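Local coordinates for glycosyl hydrolase family 2, TIM barrel domain protein (Faecalibacterium prausnitzii A2-165, PDB 6ED2), which probably hydrolyses beta-glucuronides, as a gut bacterial beta-glucuronidase of glycosyl hydrolase family 2, at residues Ile434-Leu439 with Arg462-Lys467; Pro455-Ala460 with Gln486-Phe491; Gly499-Gly504 with Ile591-Gly596; Leu547-Trp552 with Gln557-Glu562. All coordinates share one frame; numbering follows the deposited sequence.

Contact 1 of 4, residues Ile434-Leu439 with Arg462-Lys467; sequences IAWSLL and RLDPQK
Trp-436, within strand 433-440, and Asp-464, the first residue to leave helical angles after helix 449-463, are the nearest backbone points of the two segments, yet their CA atoms stay 9.6 Å apart. The chain turns as soon as the helix is left, in a type I turn from Asp-464 to Lys-467. Side chains bridge the distance. Trp-436 CB points toward the turn, and with CG anti to the carbonyl carbon (chi1 -47°) the indole carries NE1 to Asp-464 OD2 at 2.8 Å. The bond bends moderately, to 153° at the hydrogen. OD2 sits close to the indole plane at the ring edge, whereas the N-H comes from above the carboxylate, whose plane stands 81° from the ring. Aspartate suits the place because its other oxygen is also employed: Asp-464 OD1 accepts from Gln-466 N at 2.8 Å, forming an Asx turn, and is salt-bridged to Arg-468, which probably helps keep this buried carboxylate charged. The contact lies within the beta-alpha-beta unit of strand 433-440, helix 449-463 and strand 470-474; the indole also packs on Met-423 and Ile-424 of helix 409-427, while the Trp-436 backbone bonds to Thr-471 of the next strand.

Contact 2 of 4, residues Pro455-Ala460 with Gln486-Phe491; sequences PLFELA and QRFADF
Phe-457, on helix 449-463, sends its ring against the backbone and CB of Phe-488, in the 3-10 turn that opens the loop segment 486-491. Its CB points toward that loop, and chi1 of -79° sets CG anti to the carbonyl carbon, laying one ring face over the Phe-488 CB. Phe-457 CG is 3.9 Å from Phe-488 CB. On one flank of the ring Phe-457 CD1 lies 3.5 Å from Phe-488 O, and Phe-457 CE1 reaches Ala-489 CA at 4.1 Å; on the other, Phe-457 CD2 and CE2 lie beneath the same Phe-488 CB. That CB sits over the ring centre, 3.8 Å from the Phe-457 centroid and 8° off its normal, a well-centred CH-pi contact. The Phe-488 ring itself leads away: the two ring centroids are 5.9 Å apart and the planes 29° from parallel, so they barely overlap. A flat aromatic suits Phe-457 because both its faces are used, Leu-438 of strand 433-440 lying over the opposite one. With an alanine here, a gap is likely to open between that leucine and the loop, the Phe-488 methylene losing its aromatic face. The ring is thus sandwiched between barrel strand and loop, while Arg-470, at the start of strand 470-474, binds both Phe-457 O and the Asp-490 carboxylate.

Contact 3 of 4, residues Gly499-Gly504 with Ile591-Gly596; sequences GWYVLG and ILRVDG
Tyr-501 and Arg-593 meet through a single direct hydrogen bond, Arg-593 NH2 donating to Tyr-501 OH at 2.9 Å with an angle of 161°. The hydroxyl oxygen lies almost in the guanidinium plane, although the phenol ring is turned 45° from that plane. Neither group is left to this partner alone: Lys-599 NZ is the stronger polar partner of the hydroxyl, and Arg-593 NH2 also makes a salt bridge with Asp-189. An arginine suits the site because its several N-H groups point different ways. A bend at chi2 (-69°) turns the Arg-593 chain so that NH1 of Arg-593 donates to water 1 at 3.0 Å; Trp-500 NE1 donates to the same water at 2.8 Å, so a second, solvent-mediated link runs beside the first. Among the aromatic contacts, Trp-500 CD1 sits 3.5 Å above the centre of the Tyr-501 ring, while Tyr-497 meets that ring edge-to-face, helping to fix the phenol. The second subunit also reaches this surface: Leu-592 packs on Leu-592 of that subunit. Both segments are loops that follow barrel strands, 492-495 and 574-580, and so lie on the side where TIM-barrel enzymes carry their active sites. Lys-599 ends an Asn-Lys-Lys sequence that fits the Asn-x-Lys motif by which related beta-glucuronidases recognise the sugar carboxylate. A formate, probably from the crystallisation liquor, is weakly hydrogen-bonded to Tyr-501 OH, consistent with a substrate pocket here.

Contact 4 of 4, residues Leu547-Trp552 with Gln557-Glu562; sequences LPSVMW and QNEYLE
Glu-559 OE2 is linked to Ser-549 N through water 2, which donates to the carboxylate oxygen at 2.6 Å and accepts from the backbone N-H at 2.8 Å. The other oxygen of the carboxylate, OE1, takes a direct hydrogen bond from Ser-549 OG. The modelled length of this bond, 2.4 Å from Ser-549 OG to Glu-559 OE1, is shorter than a normal hydrogen bond, so its exact value is doubtful. The two carboxylate oxygens thus serve one residue, OE1 its hydroxyl and OE2, by way of water, its amide. Serine fits because its hydroxyl is carried on one carbon: with chi1 at 60°, OG stands between the backbone N and the carbonyl carbon, and CB points toward the helix. Glutamate supplies the reach, since its chain runs extended beyond CG and spans a backbone separation of 8.3 Å between Ser-549 CA and Glu-559 CA. Without the carboxylate, as with a leucine here, the Ser-549 hydroxyl would probably lose its acceptor and the bridging water its own, so that the direct polar tie from serine to helix is gone. The loop also meets other subunits: Ser-549 O accepts from Lys-84 and Arg-87 of the second subunit, and the Leu-547 backbone bonds to Gln-607 and Arg-339 of the third. A cis peptide bond before Pro-548 shapes the chain just ahead of the serine. This is a beta-alpha loop of the TIM barrel, leading from strand 531-535 into helix 554-570, tied back to the helix it introduces and used at the same time as a subunit interface.

Read from the N terminus, contact 1 joins strand 433-440 to the turn beyond helix 449-463, closing the crossover that leads to strand 470-474. Contact 2 begins on that helix before contact 1 has closed and ends ahead of strand 492-495, so the two cross; they touch, notably through Leu-438 and Phe-457, and bind successive barrel units together. Contact 3 then ties the loop after strand 492-495 to the one after strand 574-580, and contact 4 is made wholly by chain lying between those ends. Contacts 3 and 4 meet through Trp-500, Met-551, Trp-552 and Val-594 beside the second subunit, about 16 Å or more, nearest atoms, from the first pair.

Contact 1 of 4, residues Ile434-Leu439 with Arg462-Lys467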
# COMPACT_ATOMS: atom_id res chain seq x y z
N ILE A 434 -31.90 -12.48 18.76
CA ILE A 434 -33.26 -12.53 18.23
C ILE A 434 -33.49 -13.67 17.24
O ILE A 434 -34.62 -13.84 16.77
CB ILE A 434 -33.67 -11.18 17.59
CG1 ILE A 434 -32.59 -10.63 16.66
CG2 ILE A 434 -33.97 -10.15 18.67
CD1 ILE A 434 -32.65 -11.17 15.25
N ALA A 435 -32.47 -14.45 16.90
CA ALA A 435 -32.67 -15.52 15.91
C ALA A 435 -31.53 -16.51 16.01
O ALA A 435 -30.44 -16.17 16.50
CB ALA A 435 -32.77 -14.97 14.48
N TRP A 436 -31.78 -17.72 15.53
CA TRP A 436 -30.83 -18.83 15.54
C TRP A 436 -30.51 -19.23 14.11
O TRP A 436 -31.42 -19.46 13.31
CB TRP A 436 -31.39 -20.06 16.28
CG TRP A 436 -32.02 -19.74 17.60
CD1 TRP A 436 -33.35 -19.78 17.92
CD2 TRP A 436 -31.34 -19.31 18.79
NE1 TRP A 436 -33.54 -19.43 19.24
CE2 TRP A 436 -32.32 -19.14 19.79
CE3 TRP A 436 -30.00 -19.08 19.10
CZ2 TRP A 436 -31.99 -18.72 21.09
CZ3 TRP A 436 -29.67 -18.68 20.40
CH2 TRP A 436 -30.67 -18.49 21.37
N SER A 437 -29.23 -19.33 13.78
CA SER A 437 -28.82 -19.85 12.49
C SER A 437 -28.21 -21.22 12.72
O SER A 437 -27.24 -21.35 13.47
CB SER A 437 -27.83 -18.91 11.80
OG SER A 437 -27.25 -19.55 10.69
N LEU A 438 -28.77 -22.25 12.09
CA LEU A 438 -28.48 -23.63 12.48
C LEU A 438 -27.39 -24.28 11.64
O LEU A 438 -26.82 -25.29 12.07
CB LEU A 438 -29.75 -24.48 12.42
CG LEU A 438 -30.70 -24.51 13.62
CD1 LEU A 438 -30.93 -23.18 14.25
CD2 LEU A 438 -32.04 -25.11 13.23
N LEU A 439 -27.11 -23.74 10.45
CA LEU A 439 -26.07 -24.24 9.56
C LEU A 439 -25.62 -23.09 8.68
O LEU A 439 -26.39 -22.17 8.40
CB LEU A 439 -26.55 -25.40 8.66
CG LEU A 439 -27.32 -26.61 9.21
CD1 LEU A 439 -28.80 -26.35 9.11
CD2 LEU A 439 -26.95 -27.88 8.45
N ARG A 462 -37.85 -26.36 20.46
CA ARG A 462 -38.07 -26.84 21.82
C ARG A 462 -37.20 -26.11 22.84
O ARG A 462 -37.66 -25.82 23.95
CB ARG A 462 -37.78 -28.34 21.93
CG ARG A 462 -38.71 -29.27 21.21
CD ARG A 462 -38.08 -30.66 21.25
NE ARG A 462 -38.87 -31.68 20.59
CZ ARG A 462 -38.65 -32.98 20.75
NH1 ARG A 462 -37.65 -33.38 21.54
NH2 ARG A 462 -39.41 -33.88 20.12
N LEU A 463 -35.93 -25.85 22.49
CA LEU A 463 -34.99 -25.31 23.47
C LEU A 463 -35.28 -23.86 23.82
O LEU A 463 -34.92 -23.41 24.91
CB LEU A 463 -33.57 -25.40 22.94
CG LEU A 463 -32.92 -26.76 22.85
CD1 LEU A 463 -31.72 -26.60 21.95
CD2 LEU A 463 -32.54 -27.24 24.24
N ASP A 464 -35.89 -23.10 22.91
CA ASP A 464 -35.96 -21.67 23.11
C ASP A 464 -37.29 -21.29 23.74
O ASP A 464 -38.33 -21.34 23.06
CB ASP A 464 -35.77 -20.92 21.80
CG ASP A 464 -35.75 -19.41 21.99
OD1 ASP A 464 -35.86 -18.96 23.15
OD2 ASP A 464 -35.64 -18.67 20.99
N PRO A 465 -37.32 -20.85 25.00
CA PRO A 465 -38.59 -20.40 25.59
C PRO A 465 -39.21 -19.25 24.84
O PRO A 465 -40.42 -19.05 24.92
CB PRO A 465 -38.19 -19.97 27.02
CG PRO A 465 -36.83 -20.51 27.24
CD PRO A 465 -36.18 -20.58 25.89
N GLN A 466 -38.42 -18.47 24.12
CA GLN A 466 -38.97 -17.32 23.42
C GLN A 466 -39.36 -17.63 21.98
O GLN A 466 -39.94 -16.76 21.32
CB GLN A 466 -37.96 -16.16 23.42
CG GLN A 466 -37.64 -15.65 24.82
CD GLN A 466 -36.57 -14.56 24.82
OE1 GLN A 466 -36.43 -13.80 23.85
NE2 GLN A 466 -35.83 -14.48 25.90
N LYS A 467 -39.05 -18.83 21.49
CA LYS A 467 -39.51 -19.28 20.17
C LYS A 467 -39.07 -18.29 19.09
O LYS A 467 -39.86 -17.86 18.24
CB LYS A 467 -41.03 -19.48 20.18
CG LYS A 467 -41.51 -20.52 21.23
CD LYS A 467 -41.21 -21.95 20.75
CE LYS A 467 -41.60 -23.04 21.77
NZ LYS A 467 -40.45 -23.46 22.64

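Contact 2 of 4, residues Pro455-Ala460 with Gln486-Phe491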
# COMPACT_ATOMS: atom_id res chain seq x y z
N PRO A 455 -34.96 -32.90 12.70
CA PRO A 455 -34.74 -32.89 14.15
C PRO A 455 -33.98 -31.67 14.64
O PRO A 455 -34.22 -31.24 15.78
CB PRO A 455 -33.95 -34.19 14.40
CG PRO A 455 -33.26 -34.45 13.10
CD PRO A 455 -34.23 -34.02 12.05
N LEU A 456 -33.11 -31.07 13.82
CA LEU A 456 -32.37 -29.89 14.28
C LEU A 456 -33.29 -28.70 14.48
O LEU A 456 -33.23 -28.01 15.50
CB LEU A 456 -31.28 -29.52 13.29
CG LEU A 456 -29.94 -30.16 13.57
CD1 LEU A 456 -29.04 -29.81 12.42
CD2 LEU A 456 -29.35 -29.70 14.89
N PHE A 457 -34.15 -28.44 13.49
CA PHE A 457 -35.07 -27.31 13.62
C PHE A 457 -36.10 -27.57 14.70
O PHE A 457 -36.58 -26.63 15.33
CB PHE A 457 -35.72 -27.02 12.27
CG PHE A 457 -34.82 -26.26 11.33
CD1 PHE A 457 -34.95 -24.89 11.19
CD2 PHE A 457 -33.83 -26.92 10.63
CE1 PHE A 457 -34.12 -24.18 10.34
CE2 PHE A 457 -32.98 -26.23 9.79
CZ PHE A 457 -33.13 -24.84 9.64
N GLU A 458 -36.45 -28.84 14.94
CA GLU A 458 -37.37 -29.13 16.04
C GLU A 458 -36.71 -28.86 17.39
O GLU A 458 -37.31 -28.24 18.27
CB GLU A 458 -37.86 -30.58 15.94
CG GLU A 458 -39.21 -30.74 15.21
CD GLU A 458 -39.44 -32.13 14.54
OE1 GLU A 458 -40.29 -32.20 13.62
OE2 GLU A 458 -38.80 -33.15 14.93
N LEU A 459 -35.46 -29.31 17.55
CA LEU A 459 -34.71 -29.02 18.77
C LEU A 459 -34.62 -27.52 19.04
O LEU A 459 -34.85 -27.07 20.17
CB LEU A 459 -33.32 -29.64 18.67
CG LEU A 459 -32.45 -29.59 19.92
CD1 LEU A 459 -33.16 -30.26 21.12
CD2 LEU A 459 -31.08 -30.22 19.64
N ALA A 460 -34.32 -26.72 18.01
CA ALA A 460 -34.20 -25.28 18.21
C ALA A 460 -35.51 -24.66 18.66
O ALA A 460 -35.51 -23.70 19.44
CB ALA A 460 -33.71 -24.59 16.93
N GLN A 486 -34.63 -25.51 2.44
CA GLN A 486 -35.16 -24.16 2.66
C GLN A 486 -36.52 -24.19 3.34
O GLN A 486 -36.84 -23.26 4.10
CB GLN A 486 -35.23 -23.37 1.36
CG GLN A 486 -36.14 -23.96 0.29
CD GLN A 486 -37.57 -23.49 0.42
OE1 GLN A 486 -37.86 -22.52 1.13
NE2 GLN A 486 -38.49 -24.19 -0.25
N ARG A 487 -37.32 -25.23 3.11
CA ARG A 487 -38.68 -25.24 3.66
C ARG A 487 -38.70 -25.27 5.18
O ARG A 487 -39.71 -24.89 5.78
CB ARG A 487 -39.50 -26.41 3.09
CG ARG A 487 -39.09 -27.80 3.55
CD ARG A 487 -40.11 -28.86 3.08
NE ARG A 487 -39.64 -30.24 3.26
CZ ARG A 487 -39.93 -30.99 4.33
NH1 ARG A 487 -40.68 -30.49 5.30
NH2 ARG A 487 -39.47 -32.22 4.44
N PHE A 488 -37.59 -25.67 5.83
CA PHE A 488 -37.54 -25.71 7.29
C PHE A 488 -37.32 -24.34 7.93
O PHE A 488 -37.62 -24.17 9.11
CB PHE A 488 -36.44 -26.64 7.77
CG PHE A 488 -36.67 -28.06 7.42
CD1 PHE A 488 -37.47 -28.86 8.21
CD2 PHE A 488 -36.10 -28.60 6.27
CE1 PHE A 488 -37.69 -30.18 7.89
CE2 PHE A 488 -36.31 -29.92 5.94
CZ PHE A 488 -37.11 -30.71 6.75
N ALA A 489 -36.85 -23.35 7.16
CA ALA A 489 -36.44 -22.07 7.72
C ALA A 489 -37.64 -21.15 7.95
O ALA A 489 -38.55 -21.08 7.12
CB ALA A 489 -35.44 -21.39 6.77
N ASP A 490 -37.64 -20.45 9.10
CA ASP A 490 -38.66 -19.44 9.36
C ASP A 490 -38.43 -18.17 8.55
O ASP A 490 -39.36 -17.39 8.31
CB ASP A 490 -38.71 -19.09 10.85
CG ASP A 490 -38.95 -20.30 11.75
OD1 ASP A 490 -39.83 -21.14 11.43
OD2 ASP A 490 -38.26 -20.41 12.78
N PHE A 491 -37.18 -17.92 8.18
CA PHE A 491 -36.86 -16.88 7.22
C PHE A 491 -35.65 -17.40 6.48
O PHE A 491 -34.87 -18.18 7.04
CB PHE A 491 -36.64 -15.50 7.88
CG PHE A 491 -35.45 -15.44 8.83
CD1 PHE A 491 -34.20 -15.04 8.37
CD2 PHE A 491 -35.60 -15.75 10.17
CE1 PHE A 491 -33.11 -14.96 9.24
CE2 PHE A 491 -34.51 -15.68 11.05
CZ PHE A 491 -33.27 -15.28 10.58

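Contact 3 of 4, residues Gly499-Gly504 with Ile591-Gly596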
# COMPACT_ATOMS: atom_id res chain seq x y z
N GLY A 499 -21.65 -11.39 -9.45
CA GLY A 499 -20.75 -10.31 -9.77
C GLY A 499 -19.39 -10.45 -9.15
O GLY A 499 -18.50 -9.63 -9.42
N TRP A 500 -19.19 -11.47 -8.30
CA TRP A 500 -17.86 -11.83 -7.83
C TRP A 500 -17.51 -13.25 -8.25
O TRP A 500 -16.82 -13.45 -9.26
CB TRP A 500 -17.76 -11.67 -6.30
CG TRP A 500 -16.35 -11.89 -5.83
CD1 TRP A 500 -15.89 -12.93 -5.08
CD2 TRP A 500 -15.21 -11.08 -6.12
NE1 TRP A 500 -14.53 -12.81 -4.87
CE2 TRP A 500 -14.09 -11.68 -5.51
CE3 TRP A 500 -15.02 -9.88 -6.84
CZ2 TRP A 500 -12.80 -11.12 -5.59
CZ3 TRP A 500 -13.73 -9.33 -6.91
CH2 TRP A 500 -12.65 -9.96 -6.29
N TYR A 501 -17.99 -14.27 -7.52
CA TYR A 501 -17.67 -15.65 -7.89
C TYR A 501 -18.38 -16.08 -9.16
O TYR A 501 -17.91 -17.00 -9.84
CB TYR A 501 -18.03 -16.62 -6.77
CG TYR A 501 -17.21 -16.45 -5.53
CD1 TYR A 501 -15.83 -16.55 -5.57
CD2 TYR A 501 -17.81 -16.19 -4.30
CE1 TYR A 501 -15.06 -16.41 -4.43
CE2 TYR A 501 -17.06 -16.04 -3.15
CZ TYR A 501 -15.69 -16.14 -3.22
OH TYR A 501 -14.93 -15.99 -2.07
N VAL A 502 -19.50 -15.44 -9.50
CA VAL A 502 -20.37 -15.85 -10.59
C VAL A 502 -20.58 -14.63 -11.47
O VAL A 502 -21.15 -13.62 -11.01
CB VAL A 502 -21.71 -16.39 -10.07
CG1 VAL A 502 -22.76 -16.42 -11.16
CG2 VAL A 502 -21.52 -17.77 -9.44
N LEU A 503 -20.11 -14.70 -12.72
CA LEU A 503 -20.35 -13.67 -13.73
C LEU A 503 -19.72 -12.34 -13.35
O LEU A 503 -20.32 -11.27 -13.51
CB LEU A 503 -21.85 -13.49 -13.98
CG LEU A 503 -22.56 -14.59 -14.77
CD1 LEU A 503 -24.04 -14.65 -14.40
CD2 LEU A 503 -22.40 -14.35 -16.25
N GLY A 504 -18.48 -12.39 -12.85
CA GLY A 504 -17.79 -11.18 -12.45
C GLY A 504 -17.02 -10.54 -13.60
O GLY A 504 -16.60 -11.21 -14.53
N ILE A 591 -4.10 -19.38 -3.52
CA ILE A 591 -3.90 -18.36 -4.55
C ILE A 591 -5.08 -17.39 -4.59
O ILE A 591 -4.93 -16.28 -5.10
CB ILE A 591 -3.66 -18.97 -5.95
CG1 ILE A 591 -4.91 -19.67 -6.49
CG2 ILE A 591 -2.47 -19.94 -5.96
CD1 ILE A 591 -4.71 -20.19 -7.92
N LEU A 592 -6.23 -17.77 -4.04
CA LEU A 592 -7.41 -16.90 -4.04
C LEU A 592 -7.44 -15.92 -2.88
O LEU A 592 -8.34 -15.08 -2.83
CB LEU A 592 -8.68 -17.74 -3.98
CG LEU A 592 -8.98 -18.54 -5.23
CD1 LEU A 592 -10.04 -19.59 -4.90
CD2 LEU A 592 -9.48 -17.58 -6.28
N ARG A 593 -6.50 -16.02 -1.94
CA ARG A 593 -6.58 -15.33 -0.66
C ARG A 593 -5.32 -14.49 -0.49
O ARG A 593 -4.23 -15.01 -0.21
CB ARG A 593 -6.78 -16.34 0.47
CG ARG A 593 -8.19 -16.96 0.48
CD ARG A 593 -9.24 -15.90 0.87
NE ARG A 593 -10.62 -16.39 0.78
CZ ARG A 593 -11.44 -16.11 -0.24
NH1 ARG A 593 -10.99 -15.36 -1.25
NH2 ARG A 593 -12.69 -16.58 -0.25
N VAL A 594 -5.46 -13.18 -0.66
CA VAL A 594 -4.34 -12.25 -0.54
C VAL A 594 -4.13 -11.94 0.93
O VAL A 594 -4.66 -10.95 1.45
CB VAL A 594 -4.61 -10.99 -1.37
CG1 VAL A 594 -3.45 -10.01 -1.26
CG2 VAL A 594 -4.85 -11.36 -2.85
N ASP A 595 -3.37 -12.80 1.62
CA ASP A 595 -3.22 -12.77 3.08
C ASP A 595 -4.60 -12.73 3.76
O ASP A 595 -5.01 -11.74 4.36
CB ASP A 595 -2.36 -11.58 3.52
CG ASP A 595 -2.02 -11.62 5.02
OD1 ASP A 595 -2.23 -12.68 5.66
OD2 ASP A 595 -1.55 -10.58 5.55
N GLY A 596 -5.31 -13.83 3.62
CA GLY A 596 -6.64 -13.92 4.19
C GLY A 596 -7.69 -13.34 3.26
O GLY A 596 -7.47 -13.10 2.07
O HOH W 1 -12.39 -14.21 -3.64

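Contact 4 of 4, residues Leu547-Trp552 with Gln557-Glu562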
# COMPACT_ATOMS: atom_id res chain seq x y z
N LEU A 547 -9.82 3.37 -12.56
CA LEU A 547 -10.89 4.02 -13.32
C LEU A 547 -10.65 3.74 -14.81
O LEU A 547 -9.67 4.25 -15.38
CB LEU A 547 -10.91 5.52 -13.02
CG LEU A 547 -11.90 6.37 -13.81
CD1 LEU A 547 -13.32 6.14 -13.32
CD2 LEU A 547 -11.51 7.82 -13.68
N PRO A 548 -11.50 2.94 -15.46
CA PRO A 548 -12.67 2.27 -14.89
C PRO A 548 -12.28 1.05 -14.04
O PRO A 548 -11.10 0.69 -13.99
CB PRO A 548 -13.46 1.85 -16.12
CG PRO A 548 -12.39 1.58 -17.14
CD PRO A 548 -11.30 2.60 -16.88
N SER A 549 -13.25 0.44 -13.36
CA SER A 549 -12.94 -0.51 -12.30
C SER A 549 -12.36 -1.81 -12.85
O SER A 549 -12.55 -2.18 -14.01
CB SER A 549 -14.19 -0.83 -11.48
OG SER A 549 -15.23 -1.40 -12.29
N VAL A 550 -11.62 -2.50 -11.97
CA VAL A 550 -11.30 -3.91 -12.12
C VAL A 550 -11.65 -4.62 -10.82
O VAL A 550 -11.57 -4.03 -9.73
CB VAL A 550 -9.82 -4.16 -12.48
CG1 VAL A 550 -9.50 -3.58 -13.87
CG2 VAL A 550 -8.90 -3.55 -11.40
N MET A 551 -12.08 -5.87 -10.93
CA MET A 551 -12.25 -6.69 -9.75
C MET A 551 -11.01 -6.57 -8.87
O MET A 551 -9.89 -6.59 -9.37
CB MET A 551 -12.49 -8.15 -10.14
CG MET A 551 -13.81 -8.38 -10.87
SD MET A 551 -13.92 -10.06 -11.51
CE MET A 551 -14.59 -10.93 -10.09
N TRP A 552 -11.26 -6.37 -7.56
CA TRP A 552 -10.29 -6.13 -6.48
C TRP A 552 -10.09 -4.64 -6.16
O TRP A 552 -9.45 -4.32 -5.15
CB TRP A 552 -8.93 -6.79 -6.75
CG TRP A 552 -8.90 -8.26 -6.41
CD1 TRP A 552 -9.16 -9.31 -7.27
CD2 TRP A 552 -8.61 -8.86 -5.14
NE1 TRP A 552 -9.04 -10.51 -6.60
CE2 TRP A 552 -8.71 -10.26 -5.29
CE3 TRP A 552 -8.28 -8.34 -3.88
CZ2 TRP A 552 -8.48 -11.16 -4.23
CZ3 TRP A 552 -8.05 -9.24 -2.82
CH2 TRP A 552 -8.16 -10.62 -3.01
N GLN A 557 -15.87 -2.74 -6.02
CA GLN A 557 -16.67 -3.03 -4.84
C GLN A 557 -17.87 -2.10 -4.74
O GLN A 557 -19.01 -2.55 -4.55
CB GLN A 557 -15.81 -2.95 -3.58
CG GLN A 557 -16.59 -2.93 -2.26
CD GLN A 557 -17.09 -4.31 -1.83
OE1 GLN A 557 -17.36 -5.17 -2.66
NE2 GLN A 557 -17.21 -4.52 -0.52
N ASN A 558 -17.65 -0.79 -4.92
CA ASN A 558 -18.77 0.15 -4.87
C ASN A 558 -19.78 -0.12 -5.98
O ASN A 558 -21.00 -0.01 -5.76
CB ASN A 558 -18.26 1.60 -4.95
CG ASN A 558 -17.91 2.18 -3.57
OD1 ASN A 558 -17.76 1.46 -2.56
ND2 ASN A 558 -17.76 3.50 -3.52
N GLU A 559 -19.31 -0.46 -7.19
CA GLU A 559 -20.21 -0.75 -8.30
C GLU A 559 -21.02 -2.01 -8.03
O GLU A 559 -22.23 -2.05 -8.27
CB GLU A 559 -19.43 -0.89 -9.62
CG GLU A 559 -18.99 0.43 -10.22
CD GLU A 559 -17.74 0.32 -11.08
OE1 GLU A 559 -17.44 -0.79 -11.58
OE2 GLU A 559 -17.04 1.35 -11.24
N TYR A 560 -20.35 -3.03 -7.51
CA TYR A 560 -21.02 -4.29 -7.18
C TYR A 560 -22.06 -4.07 -6.09
O TYR A 560 -23.18 -4.59 -6.18
CB TYR A 560 -19.96 -5.31 -6.75
CG TYR A 560 -20.49 -6.49 -5.98
CD1 TYR A 560 -20.69 -7.72 -6.62
CD2 TYR A 560 -20.76 -6.40 -4.61
CE1 TYR A 560 -21.15 -8.81 -5.92
CE2 TYR A 560 -21.26 -7.50 -3.90
CZ TYR A 560 -21.45 -8.70 -4.57
OH TYR A 560 -21.91 -9.81 -3.89
N LEU A 561 -21.72 -3.28 -5.06
CA LEU A 561 -22.66 -3.05 -3.97
C LEU A 561 -23.89 -2.30 -4.46
O LEU A 561 -25.02 -2.61 -4.05
CB LEU A 561 -21.99 -2.28 -2.83
CG LEU A 561 -20.90 -3.05 -2.07
CD1 LEU A 561 -20.14 -2.15 -1.05
CD2 LEU A 561 -21.51 -4.26 -1.37
N GLU A 562 -23.70 -1.30 -5.33
CA GLU A 562 -24.84 -0.54 -5.83
C GLU A 562 -25.75 -1.43 -6.67
O GLU A 562 -26.98 -1.34 -6.55
CB GLU A 562 -24.36 0.65 -6.65
CG GLU A 562 -23.64 1.70 -5.79
CD GLU A 562 -23.49 3.05 -6.48
OE1 GLU A 562 -23.95 3.19 -7.64
OE2 GLU A 562 -22.93 3.98 -5.85
O HOH W 2 -15.80 1.68 -13.53